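PDB 1AQ0: 1,3-1,4-beta-glucanase from Hordeum vulgare, which hydrolyses mixed-linkage 1,3-1,4-beta-D-glucans, cleaving 1,4-beta-glycosidic linkages as a family 17 glycoside hydrolase. Local coordinates for residues 50-55 with 83-88; 75-80 with 116-121. All coordinates share one frame; numbering follows the deposited sequence.

Both contacts belong to the (beta/alpha)8 barrel of this family 17 enzyme and lie with their centres about 10 Å apart, on the same side of the chain's centre. Along the chain their segments alternate: strand 49-54, the end of helix 66-78, strand 84-92, then the loop between helix 102-115 and strand 122-128. Interaction 1 joins two neighbouring parallel strands of the barrel wall; interaction 2 packs the end of the helix that connects them against the turn leading to the next strand. Phe85 connects the two, its CB lying 3.6 Å from Ile121 CD1 and its ring also touching the helix end. Through it the sheet packs directly against the outer layer of helix and turn.

Interaction 1 of 2, residues 50-55 with 83-88; sequences VVVGAP and VSFRYV
Val50, Val51 and Val52 lie beside Phe85, Tyr87 and Val88 as neighbouring parallel strands of the (beta/alpha)8 barrel, with helix 66-78 in the crossover between them. The short strand axes approach to 4.8 Å and cross at -46°.

Three backbone hydrogen bonds hold the pair. Val50 is gripped through both of its polar backbone atoms: its N donates to Ser84 O at 2.9 Å, and its O accepts from Arg86 N at 2.8 Å. Further along, Val52 N donates to Tyr87 O. These are supplemented by a CA-H...O contact from Val88 CA to Val52 O, 3.2 Å long. The pairing is imperfect around Arg86, and Tyr87 N is buried without a hydrogen-bonding partner.

Apolar packing differs on the two faces of the sheet. On the face carrying Val50, Val52, Phe85 and Val88, Val52 CG1 sits between its own backbone N and carbonyl carbon (chi1 61°) and meets Phe85 CE1 obliquely at 3.8 Å, with Val88 CG2 as a further neighbour. Val83 CG1 lies over the centre of one face of the Phe85 ring and also touches Val50 CG2 at 3.7 Å. Helices 66-78 and 37-43 cover this side.

The other face turns into the barrel, where Met166 of strand 165-168 touches both Val51 and Tyr87. Arg86 and Tyr87 share Glu271 as a polar partner, through a salt bridge from Arg86 NE and a hydrogen bond at Tyr87 OH, which ties this strand to a distant part of the chain. Arg86 CG covers the middle of one Tyr87 ring face, while Val51 CG2 reaches the ring's edge near its plane, 3.8 Å from CD2 of Tyr87.

Interaction 2 of 2, residues 75-80 with 116-121; sequences SNIQAY and AGLGHI
The closing turn of helix 66-78 faces the descent from helix 102-115, where a Schellman motif with Gly117 at positive phi (84°) passes into a type I beta turn from Leu118 to Ile121, and the nearest CA atoms across the contact, those of Gln78 and Ala116, are 7.9 Å apart. No direct hydrogen bond crosses between the segments.

The apolar part centres on Ile77. Its CG2 branch, anti to the backbone N, meets Leu118 CD1 at 3.7 Å and Ile121 CD1 at 4.0 Å, and Ile77 runs antiparallel to both of these side chains, passing alongside each. One methyl thus touches the side chains of the first and last residues of the beta turn, which is closed by the bond from Ile121 N to Leu118 O. On the barrel side, Phe85 and Val88 of strand 84-92 touch both Ile77 and Ile121, continuing the apolar layer inward.

Gln78 carries the more exposed margin. Extended beyond CG (chi2 178°), its chain runs past Leu118, whose CD1 lies 3.9 Å from Gln78 CG, and lays one face of its terminal amide over the Ala116 methyl, Gln78 CD and Ala116 CB being 3.7 Å apart. A water adds a polar link: it donates to Ala116 O at 3.1 Å and accepts a weak bond from Gln78 NE2. The amide therefore combines van der Waals contact with a water bridge to the same residue.

This is packing between successive alpha-helical crossovers on the outside of a TIM barrel, where the end of one helix meets the loop that leads from the next helix back into the parallel sheet.

Interaction 1 of 2, residues 50-55 with 83-88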
ATOM      1  N   VAL A  50     -13.547 -18.263   1.994  1.00 10.67           N
ATOM      2  CA  VAL A  50     -14.205 -18.386   3.287  1.00  9.09           C
ATOM      3  C   VAL A  50     -13.375 -17.942   4.472  1.00  7.18           C
ATOM      4  O   VAL A  50     -12.200 -18.288   4.589  1.00  6.86           O
ATOM      5  CB  VAL A  50     -14.656 -19.866   3.550  1.00  9.28           C
ATOM      6  CG1 VAL A  50     -15.272 -20.008   4.951  1.00  9.95           C
ATOM      7  CG2 VAL A  50     -15.658 -20.320   2.497  1.00  7.55           C
ATOM      8  N   VAL A  51     -13.988 -17.129   5.322  1.00  6.54           N
ATOM      9  CA  VAL A  51     -13.374 -16.692   6.569  1.00  7.45           C
ATOM     10  C   VAL A  51     -14.184 -17.491   7.601  1.00  8.63           C
ATOM     11  O   VAL A  51     -15.401 -17.343   7.679  1.00  8.26           O
ATOM     12  CB  VAL A  51     -13.580 -15.182   6.829  1.00  6.20           C
ATOM     13  CG1 VAL A  51     -13.111 -14.820   8.240  1.00  7.30           C
ATOM     14  CG2 VAL A  51     -12.823 -14.370   5.804  1.00  5.64           C
ATOM     15  N   VAL A  52     -13.536 -18.397   8.320  1.00  8.30           N
ATOM     16  CA  VAL A  52     -14.245 -19.199   9.311  1.00  9.76           C
ATOM     17  C   VAL A  52     -13.853 -18.766  10.715  1.00 10.60           C
ATOM     18  O   VAL A  52     -12.676 -18.549  11.007  1.00 11.66           O
ATOM     19  CB  VAL A  52     -13.994 -20.722   9.107  1.00 11.90           C
ATOM     20  CG1 VAL A  52     -12.520 -21.052   9.253  1.00 11.88           C
ATOM     21  CG2 VAL A  52     -14.831 -21.530  10.088  1.00 12.81           C
ATOM     22  N   GLY A  53     -14.846 -18.591  11.575  1.00 10.15           N
ATOM     23  CA  GLY A  53     -14.545 -18.168  12.921  1.00  7.55           C
ATOM     24  C   GLY A  53     -14.571 -19.270  13.952  1.00  9.97           C
ATOM     25  O   GLY A  53     -15.169 -20.326  13.748  1.00  8.57           O
ATOM     26  N   ALA A  54     -13.811 -19.052  15.016  1.00 11.32           N
ATOM     27  CA  ALA A  54     -13.770 -19.952  16.157  1.00 11.84           C
ATOM     28  C   ALA A  54     -14.557 -19.102  17.145  1.00 12.79           C
ATOM     29  O   ALA A  54     -14.082 -18.043  17.564  1.00 15.86           O
ATOM     30  CB  ALA A  54     -12.335 -20.145  16.644  1.00 10.62           C
ATOM     31  N   PRO A  55     -15.797 -19.508  17.471  1.00 14.16           N
ATOM     32  CA  PRO A  55     -16.633 -18.746  18.408  1.00 13.11           C
ATOM     33  C   PRO A  55     -16.012 -18.486  19.784  1.00 13.11           C
ATOM     34  O   PRO A  55     -15.176 -19.256  20.260  1.00 12.55           O
ATOM     35  CB  PRO A  55     -17.924 -19.567  18.469  1.00 11.82           C
ATOM     36  CG  PRO A  55     -17.468 -20.959  18.146  1.00 15.87           C
ATOM     37  CD  PRO A  55     -16.478 -20.739  17.035  1.00 13.04           C
ATOM     38  N   VAL A  83     -12.883 -26.554   0.319  1.00 13.98           N
ATOM     39  CA  VAL A  83     -13.206 -25.178   0.701  1.00 12.98           C
ATOM     40  C   VAL A  83     -12.001 -24.251   0.571  1.00 12.04           C
ATOM     41  O   VAL A  83     -10.902 -24.583   1.009  1.00 13.02           O
ATOM     42  CB  VAL A  83     -13.764 -25.095   2.148  1.00 13.28           C
ATOM     43  CG1 VAL A  83     -14.038 -23.635   2.538  1.00 10.58           C
ATOM     44  CG2 VAL A  83     -15.038 -25.909   2.263  1.00 11.22           C
ATOM     45  N   SER A  84     -12.215 -23.089  -0.036  1.00 12.33           N
ATOM     46  CA  SER A  84     -11.152 -22.107  -0.204  1.00 12.82           C
ATOM     47  C   SER A  84     -11.041 -21.234   1.047  1.00 12.79           C
ATOM     48  O   SER A  84     -11.533 -20.109   1.074  1.00 12.92           O
ATOM     49  CB  SER A  84     -11.436 -21.233  -1.425  1.00 13.38           C
ATOM     50  OG  SER A  84     -11.612 -22.033  -2.580  1.00 22.14           O
ATOM     51  N   PHE A  85     -10.437 -21.779   2.099  1.00 11.67           N
ATOM     52  CA  PHE A  85     -10.262 -21.044   3.343  1.00 11.40           C
ATOM     53  C   PHE A  85      -9.260 -19.922   3.141  1.00 13.01           C
ATOM     54  O   PHE A  85      -8.212 -20.117   2.521  1.00 14.45           O
ATOM     55  CB  PHE A  85      -9.765 -21.970   4.454  1.00  9.47           C
ATOM     56  CG  PHE A  85     -10.802 -22.927   4.954  1.00 11.22           C
ATOM     57  CD1 PHE A  85     -11.875 -22.473   5.715  1.00 12.06           C
ATOM     58  CD2 PHE A  85     -10.700 -24.284   4.687  1.00 10.03           C
ATOM     59  CE1 PHE A  85     -12.835 -23.363   6.205  1.00 12.16           C
ATOM     60  CE2 PHE A  85     -11.653 -25.184   5.171  1.00 12.15           C
ATOM     61  CZ  PHE A  85     -12.722 -24.719   5.932  1.00 10.25           C
ATOM     62  N   ARG A  86      -9.583 -18.752   3.673  1.00 12.20           N
ATOM     63  CA  ARG A  86      -8.714 -17.593   3.559  1.00 12.38           C
ATOM     64  C   ARG A  86      -8.157 -17.259   4.940  1.00 11.23           C
ATOM     65  O   ARG A  86      -6.940 -17.185   5.123  1.00 10.87           O
ATOM     66  CB  ARG A  86      -9.505 -16.427   2.968  1.00 15.59           C
ATOM     67  CG  ARG A  86      -8.699 -15.195   2.624  1.00 21.27           C
ATOM     68  CD  ARG A  86      -9.466 -14.366   1.610  1.00 25.55           C
ATOM     69  NE  ARG A  86      -8.891 -13.043   1.396  1.00 30.92           N
ATOM     70  CZ  ARG A  86      -7.669 -12.809   0.927  1.00 35.63           C
ATOM     71  NH1 ARG A  86      -6.860 -13.814   0.616  1.00 38.37           N
ATOM     72  NH2 ARG A  86      -7.261 -11.557   0.745  1.00 35.69           N
ATOM     73  N   TYR A  87      -9.042 -17.069   5.916  1.00 10.58           N
ATOM     74  CA  TYR A  87      -8.617 -16.766   7.285  1.00  9.78           C
ATOM     75  C   TYR A  87      -9.409 -17.565   8.309  1.00  9.99           C
ATOM     76  O   TYR A  87     -10.536 -17.981   8.052  1.00  8.69           O
ATOM     77  CB  TYR A  87      -8.863 -15.298   7.665  1.00 10.54           C
ATOM     78  CG  TYR A  87      -8.340 -14.242   6.730  1.00 12.54           C
ATOM     79  CD1 TYR A  87      -6.979 -14.106   6.479  1.00 13.20           C
ATOM     80  CD2 TYR A  87      -9.215 -13.362   6.105  1.00 14.70           C
ATOM     81  CE1 TYR A  87      -6.506 -13.110   5.618  1.00 13.71           C
ATOM     82  CE2 TYR A  87      -8.756 -12.370   5.251  1.00 14.75           C
ATOM     83  CZ  TYR A  87      -7.407 -12.249   5.010  1.00 12.50           C
ATOM     84  OH  TYR A  87      -6.969 -11.271   4.157  1.00 13.09           O
ATOM     85  N   VAL A  88      -8.805 -17.745   9.479  1.00 10.33           N
ATOM     86  CA  VAL A  88      -9.464 -18.376  10.611  1.00  9.04           C
ATOM     87  C   VAL A  88      -9.533 -17.204  11.594  1.00  7.88           C
ATOM     88  O   VAL A  88      -8.502 -16.665  12.009  1.00 10.17           O
ATOM     89  CB  VAL A  88      -8.643 -19.537  11.235  1.00  9.51           C
ATOM     90  CG1 VAL A  88      -9.276 -19.969  12.561  1.00 10.72           C
ATOM     91  CG2 VAL A  88      -8.610 -20.723  10.293  1.00  9.32           C
TER

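Interaction 2 of 2, residues 75-80 with 116-121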
ATOM      1  N   SER A  75     -11.051 -31.200  12.617  1.00 12.52           N
ATOM      2  CA  SER A  75     -12.490 -31.361  12.426  1.00 14.24           C
ATOM      3  C   SER A  75     -13.166 -30.258  11.620  1.00 11.67           C
ATOM      4  O   SER A  75     -14.152 -30.504  10.925  1.00 13.34           O
ATOM      5  CB  SER A  75     -13.197 -31.453  13.788  1.00 15.86           C
ATOM      6  OG  SER A  75     -12.647 -32.482  14.592  1.00 23.38           O
ATOM      7  N   ASN A  76     -12.632 -29.048  11.687  1.00 11.74           N
ATOM      8  CA  ASN A  76     -13.278 -27.936  11.008  1.00 12.61           C
ATOM      9  C   ASN A  76     -12.588 -27.339   9.797  1.00 13.06           C
ATOM     10  O   ASN A  76     -13.213 -26.586   9.048  1.00 13.16           O
ATOM     11  CB  ASN A  76     -13.605 -26.841  12.026  1.00 12.53           C
ATOM     12  CG  ASN A  76     -14.478 -27.350  13.162  1.00 14.17           C
ATOM     13  OD1 ASN A  76     -15.594 -27.813  12.938  1.00 14.56           O
ATOM     14  ND2 ASN A  76     -13.965 -27.279  14.386  1.00 12.47           N
ATOM     15  N   ILE A  77     -11.310 -27.660   9.605  1.00 11.32           N
ATOM     16  CA  ILE A  77     -10.556 -27.143   8.459  1.00 12.65           C
ATOM     17  C   ILE A  77     -10.117 -28.283   7.532  1.00 12.45           C
ATOM     18  O   ILE A  77     -10.524 -28.345   6.373  1.00 12.79           O
ATOM     19  CB  ILE A  77      -9.299 -26.340   8.902  1.00 13.47           C
ATOM     20  CG1 ILE A  77      -9.671 -25.256   9.921  1.00 15.09           C
ATOM     21  CG2 ILE A  77      -8.624 -25.706   7.693  1.00 11.38           C
ATOM     22  CD1 ILE A  77     -10.631 -24.210   9.407  1.00 15.58           C
ATOM     23  N   GLN A  78      -9.326 -29.212   8.062  1.00 13.95           N
ATOM     24  CA  GLN A  78      -8.835 -30.338   7.273  1.00 14.03           C
ATOM     25  C   GLN A  78      -9.950 -31.213   6.725  1.00 15.79           C
ATOM     26  O   GLN A  78      -9.795 -31.839   5.679  1.00 17.35           O
ATOM     27  CB  GLN A  78      -7.881 -31.194   8.095  1.00 15.49           C
ATOM     28  CG  GLN A  78      -6.586 -30.511   8.442  1.00 19.88           C
ATOM     29  CD  GLN A  78      -5.695 -31.387   9.287  1.00 25.60           C
ATOM     30  OE1 GLN A  78      -5.710 -31.309  10.516  1.00 25.22           O
ATOM     31  NE2 GLN A  78      -4.923 -32.246   8.633  1.00 26.62           N
ATOM     32  N   ALA A  79     -11.080 -31.241   7.424  1.00 15.98           N
ATOM     33  CA  ALA A  79     -12.222 -32.043   7.008  1.00 16.41           C
ATOM     34  C   ALA A  79     -12.909 -31.517   5.749  1.00 17.05           C
ATOM     35  O   ALA A  79     -13.778 -32.186   5.186  1.00 16.95           O
ATOM     36  CB  ALA A  79     -13.231 -32.144   8.144  1.00 17.80           C
ATOM     37  N   TYR A  80     -12.533 -30.320   5.307  1.00 16.34           N
ATOM     38  CA  TYR A  80     -13.142 -29.729   4.114  1.00 15.48           C
ATOM     39  C   TYR A  80     -12.077 -29.271   3.122  1.00 15.68           C
ATOM     40  O   TYR A  80     -11.872 -28.072   2.929  1.00 12.98           O
ATOM     41  CB  TYR A  80     -14.042 -28.546   4.504  1.00 15.76           C
ATOM     42  CG  TYR A  80     -15.081 -28.895   5.541  1.00 16.98           C
ATOM     43  CD1 TYR A  80     -16.272 -29.527   5.182  1.00 17.02           C
ATOM     44  CD2 TYR A  80     -14.858 -28.624   6.891  1.00 16.58           C
ATOM     45  CE1 TYR A  80     -17.215 -29.880   6.147  1.00 18.44           C
ATOM     46  CE2 TYR A  80     -15.793 -28.973   7.858  1.00 15.69           C
ATOM     47  CZ  TYR A  80     -16.969 -29.597   7.483  1.00 16.82           C
ATOM     48  OH  TYR A  80     -17.908 -29.914   8.442  1.00 21.67           O
ATOM     49  N   ALA A 116      -0.213 -29.050   9.685  1.00 20.14           N
ATOM     50  CA  ALA A 116      -1.099 -29.758   8.759  1.00 18.36           C
ATOM     51  C   ALA A 116      -0.827 -29.428   7.294  1.00 18.48           C
ATOM     52  O   ALA A 116      -1.441 -30.012   6.403  1.00 20.22           O
ATOM     53  CB  ALA A 116      -2.554 -29.456   9.098  1.00 16.85           C
ATOM     54  N   GLY A 117       0.090 -28.494   7.052  1.00 20.03           N
ATOM     55  CA  GLY A 117       0.413 -28.098   5.692  1.00 20.83           C
ATOM     56  C   GLY A 117      -0.554 -27.054   5.164  1.00 21.56           C
ATOM     57  O   GLY A 117      -0.699 -26.882   3.949  1.00 21.84           O
ATOM     58  N   LEU A 118      -1.194 -26.336   6.085  1.00 20.91           N
ATOM     59  CA  LEU A 118      -2.164 -25.301   5.738  1.00 20.37           C
ATOM     60  C   LEU A 118      -1.712 -23.927   6.229  1.00 20.85           C
ATOM     61  O   LEU A 118      -2.537 -23.056   6.497  1.00 20.46           O
ATOM     62  CB  LEU A 118      -3.533 -25.641   6.337  1.00 19.67           C
ATOM     63  CG  LEU A 118      -4.170 -26.972   5.923  1.00 21.35           C
ATOM     64  CD1 LEU A 118      -5.420 -27.238   6.763  1.00 17.86           C
ATOM     65  CD2 LEU A 118      -4.494 -26.960   4.430  1.00 20.77           C
ATOM     66  N   GLY A 119      -0.398 -23.722   6.290  1.00 21.73           N
ATOM     67  CA  GLY A 119       0.156 -22.457   6.748  1.00 20.15           C
ATOM     68  C   GLY A 119      -0.219 -21.223   5.944  1.00 19.30           C
ATOM     69  O   GLY A 119       0.113 -20.105   6.337  1.00 22.29           O
ATOM     70  N   HIS A 120      -0.870 -21.422   4.803  1.00 19.36           N
ATOM     71  CA  HIS A 120      -1.293 -20.303   3.964  1.00 21.20           C
ATOM     72  C   HIS A 120      -2.566 -19.635   4.502  1.00 20.27           C
ATOM     73  O   HIS A 120      -2.896 -18.517   4.107  1.00 18.86           O
ATOM     74  CB  HIS A 120      -1.496 -20.761   2.516  1.00 19.01           C
ATOM     75  CG  HIS A 120      -2.432 -21.918   2.373  1.00 23.24           C
ATOM     76  ND1 HIS A 120      -2.084 -23.227   2.613  1.00 24.37           N
ATOM     77  CD2 HIS A 120      -3.739 -21.948   2.005  1.00 23.87           C
ATOM     78  CE1 HIS A 120      -3.161 -23.991   2.390  1.00 22.35           C
ATOM     79  NE2 HIS A 120      -4.190 -23.257   2.019  1.00 24.79           N
ATOM     80  N   ILE A 121      -3.291 -20.340   5.373  1.00 16.43           N
ATOM     81  CA  ILE A 121      -4.511 -19.814   5.986  1.00 13.56           C
ATOM     82  C   ILE A 121      -4.075 -18.998   7.198  1.00 14.34           C
ATOM     83  O   ILE A 121      -3.523 -19.541   8.154  1.00 17.16           O
ATOM     84  CB  ILE A 121      -5.450 -20.958   6.423  1.00 10.94           C
ATOM     85  CG1 ILE A 121      -5.834 -21.805   5.209  1.00 10.21           C
ATOM     86  CG2 ILE A 121      -6.701 -20.398   7.101  1.00 11.77           C
ATOM     87  CD1 ILE A 121      -6.555 -23.109   5.549  1.00 11.30           C
TER
HETATM   88  O   HOH W   1      -4.430 -30.719   5.729  1.00 57.91           O